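Side-chain contacts in mosquitocidal toxin (PDB 2CB4), which probably transfers ADP-ribose to target proteins through the catalytic domain held in this chain, as part of a toxin that kills mosquitoes: residues T109-L112 and N113-R116; D20-W23 and I24-A27; D258-A261 and P262-E265. The protein carries 1 engineered substitution. One frame throughout, in Å; residues are numbered along the deposited sequence.

All three interactions are local turns of continuous chain. Interactions 1 and 3 are buried, and both also meet the second subunit. Interaction 2 is partly buried, and no other protein chain of the assembly touches it. Interactions 1 and 2 lie near the same elements: both pack on helix 36-44 and strand 180-184, although they do not touch each other. Interactions 1 and 3 do touch, where Arg116 O lies 3.2 Å from Phe260 CZ. The chemistry differs with place. The helix start has an imidazole-amide stack, the N-terminal loop an amide-amide hydrogen bond, and the turn before strand 264-265 a proline on a phenyl face and a water bridge.

Interaction 1. Residues T109-L112 and N113-R116; sequences THLL and NYLR
His110 holds CG opposite the backbone N (chi1 -162°), which carries its ring forward to Asn113, and Asn113 swings CG away from its own carbonyl carbon (chi1 -86°). These two rotations lay the amide of Asn113 over one face of the imidazole. The two planes are only 10° apart, so the groups are stacked. Asn113 CB sits over the same ring as a CH-pi contact, 3.8 Å from the centroid of the His110 ring. The amide nitrogen ND2 is shifted toward the rim, and is hydrogen-bonded to Glu107.

His110 is the centre of an inverse gamma turn and the N-cap of helix 111-117, within the Scabin-like ADP-ribosyltransferase family region. Its carbonyl starts the helical ladder: Tyr114 N donates to His110 O at 2.9 Å. Leu115 N then donates to Leu111 O at 3.1 Å, and Arg116 N to Leu112 O at 3.0 Å. On another side of the helix Leu111 CD1 reaches forward across the turn. It lies 4.2 Å from Tyr114 CD2, and equally far from Leu115 CG. Leu111 also touches Ile43 of helix 36-44, while the phenol OH of Tyr114 is bound to Ser125.

Asp34 and Met33 of the second subunit pack on His110 and Asn113. Glu107 satisfies ND2 of the buried amide. That bond should limit rotation and keep the amide flat on the imidazole, and the carboxylate would probably polarise its N-H groups.

Interaction 2. Residues D20-W23 and I24-A27; sequences DNTW and IQAA
Gln25 NE2 donates to Asn21 OD1 at 2.9 Å, and the bond is nearly straight at 167°. The acceptor lies close to the amide plane of Gln25. The two amide planes stand 79° apart, so they meet across each other and do not stack. Beyond CG the Gln25 chain is extended, which carries its amide back to Asn21. Asn21 ND2 is held as well, by Met33 O, so both ends of this amide are tied.

The backbone makes two successive i to i+3 bonds, in line with the 3-10 segment at 22-23. Ile24 N donates to Asn21 O at 3.0 Å, and Gln25 N to Thr22 O at 3.1 Å. Overlapping their start, Asp20 OD1 accepts from Thr22 N in an Asx turn. Ile24 then opens a type I beta turn that ends at Ala27.

The apolar side is made by Trp23 and Ile24, side by side. Ile24 CG2 sits over the centre of the six-membered ring of Trp23, 3.8 Å from that centroid. Trp23 NE1 is bound to Ser36. Both side chains pack on Leu39 of helix 36-44 and on Pro184 of strand 180-184, so this N-terminal loop lies against the helix and the mixed sheet.

Interaction 3. Residues D258-A261 and P262-E265; sequences DMFA and PNGE
Asp258 reaches Asn263 through a water molecule, which donates to Asp258 OD1 at 3.0 Å and to Asn263 O at 2.7 Å. The buried carboxylate has further partners: OD1 also takes a hydrogen bond from Ser145, and OD2 forms a salt bridge with Arg83.

Phe260 carries the main apolar contact. Its CG is opposite the backbone N (chi1 -179°), which sets the ring against Pro262. Pro262 CD stands over the middle of the Phe260 ring, 3.3 Å from its centroid, a close CH-pi contact. Pro262 CG leans toward the rim, 3.4 Å from Phe260 CE2. Asn263 ND2 lies at the ring edge, near its plane, and is bound to Phe257 O.

The backbone makes a 3-10 turn here, leading into strand 264-265, which pairs antiparallel with strand 142-143. In it Asn263 N donates to Phe260 O at 2.8 Å.

Ala261 follows. Its carbonyl oxygen Ala261 O accepts from Gly264 N at 3.3 Å, the second bond of the turn. Phe175 packs on both Ala261 and Pro262, and Ile213 of the second subunit also meets Pro262.

Interaction 1. Residues T109-L112 and N113-R116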
loop_
_atom_site.group_PDB
_atom_site.type_symbol
_atom_site.label_atom_id
_atom_site.label_comp_id
_atom_site.label_asym_id
_atom_site.label_seq_id
_atom_site.Cartn_x
_atom_site.Cartn_y
_atom_site.Cartn_z
ATOM N N THR A 109 -18.519 -23.440 10.655
ATOM C CA THR A 109 -18.835 -24.640 11.442
ATOM C C THR A 109 -20.135 -25.286 11.048
ATOM O O THR A 109 -20.560 -26.238 11.668
ATOM C CB THR A 109 -18.870 -24.343 12.969
ATOM O OG1 THR A 109 -19.748 -23.236 13.226
ATOM C CG2 THR A 109 -17.481 -23.981 13.457
ATOM N N HIS A 110 -20.758 -24.774 9.994
ATOM C CA HIS A 110 -22.012 -25.325 9.531
ATOM C C HIS A 110 -21.849 -26.665 8.828
ATOM O O HIS A 110 -21.744 -26.756 7.602
ATOM C CB HIS A 110 -22.793 -24.315 8.692
ATOM C CG HIS A 110 -24.235 -24.663 8.550
ATOM N ND1 HIS A 110 -25.236 -23.710 8.463
ATOM C CD2 HIS A 110 -24.865 -25.872 8.505
ATOM C CE1 HIS A 110 -26.411 -24.316 8.349
ATOM N NE2 HIS A 110 -26.212 -25.627 8.379
ATOM N N LEU A 111 -21.861 -27.722 9.632
ATOM C CA LEU A 111 -21.684 -29.083 9.157
ATOM C C LEU A 111 -22.594 -29.582 8.053
ATOM O O LEU A 111 -22.128 -30.202 7.100
ATOM C CB LEU A 111 -21.635 -30.069 10.330
ATOM C CG LEU A 111 -21.326 -31.530 9.964
ATOM C CD1 LEU A 111 -19.981 -31.632 9.251
ATOM C CD2 LEU A 111 -21.341 -32.388 11.214
ATOM N N LEU A 112 -23.897 -29.360 8.187
ATOM C CA LEU A 112 -24.849 -29.830 7.166
ATOM C C LEU A 112 -24.686 -29.105 5.838
ATOM O O LEU A 112 -24.801 -29.722 4.790
ATOM C CB LEU A 112 -26.301 -29.736 7.663
ATOM C CG LEU A 112 -26.749 -30.937 8.513
ATOM C CD1 LEU A 112 -28.102 -30.644 9.156
ATOM C CD2 LEU A 112 -26.783 -32.247 7.713
ATOM N N ASN A 113 -24.358 -27.819 5.882
ATOM C CA ASN A 113 -24.163 -27.073 4.673
ATOM C C ASN A 113 -22.885 -27.507 4.002
ATOM O O ASN A 113 -22.807 -27.609 2.755
ATOM C CB ASN A 113 -24.108 -25.578 4.947
ATOM C CG ASN A 113 -25.460 -24.949 4.968
ATOM O OD1 ASN A 113 -26.520 -25.620 4.791
ATOM N ND2 ASN A 113 -25.477 -23.675 5.200
ATOM N N TYR A 114 -21.891 -27.779 4.849
ATOM C CA TYR A 114 -20.597 -28.209 4.349
ATOM C C TYR A 114 -20.748 -29.499 3.519
ATOM O O TYR A 114 -20.337 -29.587 2.380
ATOM C CB TYR A 114 -19.564 -28.284 5.487
ATOM C CG TYR A 114 -18.461 -29.155 5.130
ATOM C CD1 TYR A 114 -17.469 -28.693 4.266
ATOM C CD2 TYR A 114 -18.440 -30.511 5.532
ATOM C CE1 TYR A 114 -16.477 -29.549 3.814
ATOM C CE2 TYR A 114 -17.461 -31.353 5.096
ATOM C CZ TYR A 114 -16.483 -30.852 4.212
ATOM O OH TYR A 114 -15.454 -31.658 3.827
ATOM N N LEU A 115 -21.422 -30.474 4.077
ATOM C CA LEU A 115 -21.678 -31.761 3.402
ATOM C C LEU A 115 -22.599 -31.672 2.189
ATOM O O LEU A 115 -22.478 -32.398 1.206
ATOM C CB LEU A 115 -22.336 -32.721 4.408
ATOM C CG LEU A 115 -21.580 -33.060 5.696
ATOM C CD1 LEU A 115 -22.599 -33.737 6.623
ATOM C CD2 LEU A 115 -20.332 -33.999 5.343
ATOM N N ARG A 116 -23.622 -30.862 2.299
ATOM C CA ARG A 116 -24.556 -30.732 1.212
ATOM C C ARG A 116 -24.112 -29.865 0.046
ATOM O O ARG A 116 -24.523 -30.094 -1.095
ATOM C CB ARG A 116 -25.881 -30.153 1.745
ATOM C CG ARG A 116 -27.010 -30.150 0.670
ATOM C CD ARG A 116 -28.360 -29.742 1.246
ATOM N NE ARG A 116 -28.848 -30.667 2.269
ATOM C CZ ARG A 116 -29.314 -31.888 2.015
ATOM N NH1 ARG A 116 -29.351 -32.351 0.759
ATOM N NH2 ARG A 116 -29.742 -32.655 3.018
#

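Interaction 2. Residues D20-W23 and I24-A27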
loop_
_atom_site.group_PDB
_atom_site.type_symbol
_atom_site.label_atom_id
_atom_site.label_comp_id
_atom_site.label_asym_id
_atom_site.label_seq_id
_atom_site.Cartn_x
_atom_site.Cartn_y
_atom_site.Cartn_z
ATOM N N ASP A 20 -14.429 -36.354 26.139
ATOM C CA ASP A 20 -13.087 -35.808 25.911
ATOM C C ASP A 20 -13.003 -35.256 24.474
ATOM O O ASP A 20 -13.959 -35.363 23.689
ATOM C CB ASP A 20 -12.017 -36.878 26.145
ATOM C CG ASP A 20 -12.282 -38.134 25.356
ATOM O OD1 ASP A 20 -12.860 -38.028 24.249
ATOM O OD2 ASP A 20 -11.929 -39.230 25.842
ATOM N N ASN A 21 -11.848 -34.686 24.141
ATOM C CA ASN A 21 -11.625 -34.095 22.835
ATOM C C ASN A 21 -11.052 -35.047 21.781
ATOM O O ASN A 21 -10.524 -34.605 20.783
ATOM C CB ASN A 21 -10.767 -32.845 22.967
ATOM C CG ASN A 21 -9.338 -33.163 23.323
ATOM O OD1 ASN A 21 -8.991 -34.327 23.602
ATOM N ND2 ASN A 21 -8.489 -32.138 23.304
ATOM N N THR A 22 -11.174 -36.349 21.996
ATOM C CA THR A 22 -10.665 -37.336 21.047
ATOM C C THR A 22 -11.126 -37.088 19.624
ATOM O O THR A 22 -10.363 -37.285 18.673
ATOM C CB THR A 22 -11.059 -38.773 21.452
ATOM O OG1 THR A 22 -10.525 -39.049 22.746
ATOM C CG2 THR A 22 -10.501 -39.792 20.497
ATOM N N TRP A 23 -12.378 -36.677 19.480
ATOM C CA TRP A 23 -12.975 -36.455 18.165
ATOM C C TRP A 23 -12.232 -35.438 17.284
ATOM O O TRP A 23 -12.265 -35.539 16.036
ATOM C CB TRP A 23 -14.469 -36.127 18.284
ATOM C CG TRP A 23 -14.764 -34.819 18.988
ATOM C CD1 TRP A 23 -14.424 -34.485 20.257
ATOM C CD2 TRP A 23 -15.476 -33.684 18.448
ATOM N NE1 TRP A 23 -14.851 -33.203 20.538
ATOM C CE2 TRP A 23 -15.504 -32.699 19.449
ATOM C CE3 TRP A 23 -16.080 -33.412 17.208
ATOM C CZ2 TRP A 23 -16.098 -31.443 19.252
ATOM C CZ3 TRP A 23 -16.698 -32.174 17.023
ATOM C CH2 TRP A 23 -16.707 -31.212 18.045
ATOM N N ILE A 24 -11.562 -34.481 17.935
ATOM C CA ILE A 24 -10.788 -33.451 17.240
ATOM C C ILE A 24 -9.281 -33.515 17.549
ATOM O O ILE A 24 -8.561 -32.552 17.331
ATOM C CB ILE A 24 -11.286 -32.021 17.543
ATOM C CG1 ILE A 24 -11.369 -31.795 19.050
ATOM C CG2 ILE A 24 -12.631 -31.770 16.876
ATOM C CD1 ILE A 24 -11.907 -30.410 19.396
ATOM N N GLN A 25 -8.803 -34.647 18.044
ATOM C CA GLN A 25 -7.383 -34.756 18.370
ATOM C C GLN A 25 -6.404 -34.750 17.175
ATOM O O GLN A 25 -5.203 -34.517 17.360
ATOM C CB GLN A 25 -7.124 -35.985 19.261
ATOM C CG GLN A 25 -7.039 -35.618 20.723
ATOM C CD GLN A 25 -6.941 -36.818 21.643
ATOM O OE1 GLN A 25 -6.431 -37.877 21.269
ATOM N NE2 GLN A 25 -7.426 -36.656 22.871
ATOM N N ALA A 26 -6.907 -35.037 15.968
ATOM C CA ALA A 26 -6.055 -35.076 14.763
ATOM C C ALA A 26 -5.873 -33.663 14.195
ATOM O O ALA A 26 -5.073 -33.452 13.287
ATOM C CB ALA A 26 -6.673 -36.006 13.694
ATOM N N ALA A 27 -6.623 -32.709 14.741
ATOM C CA ALA A 27 -6.627 -31.334 14.270
ATOM C C ALA A 27 -5.325 -30.675 13.885
ATOM O O ALA A 27 -4.334 -30.655 14.647
ATOM C CB ALA A 27 -7.429 -30.415 15.191
#

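Interaction 3. Residues D258-A261 and P262-E265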
loop_
_atom_site.group_PDB
_atom_site.type_symbol
_atom_site.label_atom_id
_atom_site.label_comp_id
_atom_site.label_asym_id
_atom_site.label_seq_id
_atom_site.Cartn_x
_atom_site.Cartn_y
_atom_site.Cartn_z
ATOM N N ASP A 258 -12.734 -32.835 -5.297
ATOM C CA ASP A 258 -12.779 -34.276 -5.490
ATOM C C ASP A 258 -13.206 -35.119 -4.285
ATOM O O ASP A 258 -13.101 -36.327 -4.316
ATOM C CB ASP A 258 -11.442 -34.761 -6.045
ATOM C CG ASP A 258 -11.270 -34.382 -7.511
ATOM O OD1 ASP A 258 -12.249 -34.564 -8.293
ATOM O OD2 ASP A 258 -10.212 -33.808 -7.837
HETATM N N MSE A 259 -13.693 -34.461 -3.236
HETATM C CA MSE A 259 -14.171 -35.136 -2.039
HETATM C C MSE A 259 -15.630 -34.739 -1.702
HETATM O O MSE A 259 -16.116 -35.053 -0.634
HETATM C CB MSE A 259 -13.255 -34.946 -0.806
HETATM C CG MSE A 259 -12.024 -35.855 -0.787
HETATM SE SE MSE A 259 -12.286 -37.729 -0.836
HETATM C CE MSE A 259 -12.811 -37.736 0.945
ATOM N N PHE A 260 -16.298 -34.029 -2.611
ATOM C CA PHE A 260 -17.682 -33.594 -2.430
ATOM C C PHE A 260 -18.511 -34.757 -2.980
ATOM O O PHE A 260 -18.238 -35.260 -4.073
ATOM C CB PHE A 260 -17.940 -32.314 -3.242
ATOM C CG PHE A 260 -19.346 -31.782 -3.103
ATOM C CD1 PHE A 260 -20.004 -31.844 -1.865
ATOM C CD2 PHE A 260 -20.009 -31.237 -4.197
ATOM C CE1 PHE A 260 -21.307 -31.371 -1.725
ATOM C CE2 PHE A 260 -21.316 -30.750 -4.082
ATOM C CZ PHE A 260 -21.971 -30.818 -2.845
ATOM N N ALA A 261 -19.504 -35.210 -2.214
ATOM C CA ALA A 261 -20.300 -36.376 -2.610
ATOM C C ALA A 261 -20.801 -36.508 -4.043
ATOM O O ALA A 261 -20.579 -37.545 -4.672
ATOM C CB ALA A 261 -21.370 -36.718 -1.578
ATOM N N PRO A 262 -21.467 -35.483 -4.572
ATOM C CA PRO A 262 -21.957 -35.538 -5.961
ATOM C C PRO A 262 -20.799 -35.617 -6.998
ATOM O O PRO A 262 -21.036 -35.938 -8.177
ATOM C CB PRO A 262 -22.726 -34.211 -6.128
ATOM C CG PRO A 262 -22.959 -33.683 -4.788
ATOM C CD PRO A 262 -21.920 -34.262 -3.870
ATOM N N ASN A 263 -19.565 -35.320 -6.557
ATOM C CA ASN A 263 -18.385 -35.340 -7.429
ATOM C C ASN A 263 -17.692 -36.681 -7.546
ATOM O O ASN A 263 -16.581 -36.781 -8.101
ATOM C CB ASN A 263 -17.383 -34.239 -7.047
ATOM C CG ASN A 263 -17.958 -32.860 -7.249
ATOM O OD1 ASN A 263 -19.067 -32.706 -7.754
ATOM N ND2 ASN A 263 -17.222 -31.857 -6.852
ATOM N N GLY A 264 -18.358 -37.723 -7.045
ATOM C CA GLY A 264 -17.812 -39.080 -7.130
ATOM C C GLY A 264 -18.884 -40.109 -6.803
ATOM O O GLY A 264 -20.059 -39.778 -6.655
ATOM N N GLU A 265 -18.466 -41.362 -6.639
ATOM C CA GLU A 265 -19.397 -42.443 -6.282
ATOM C C GLU A 265 -18.612 -43.733 -6.085
ATOM O O GLU A 265 -17.432 -43.786 -6.388
ATOM C CB GLU A 265 -20.380 -42.673 -7.443
ATOM C CG GLU A 265 -19.690 -43.342 -8.622
ATOM C CD GLU A 265 -20.439 -43.195 -9.927
ATOM O OE1 GLU A 265 -20.980 -42.092 -10.220
ATOM O OE2 GLU A 265 -20.492 -44.203 -10.660
HETATM O O HOH W 1 -14.706 -35.534 -9.648
#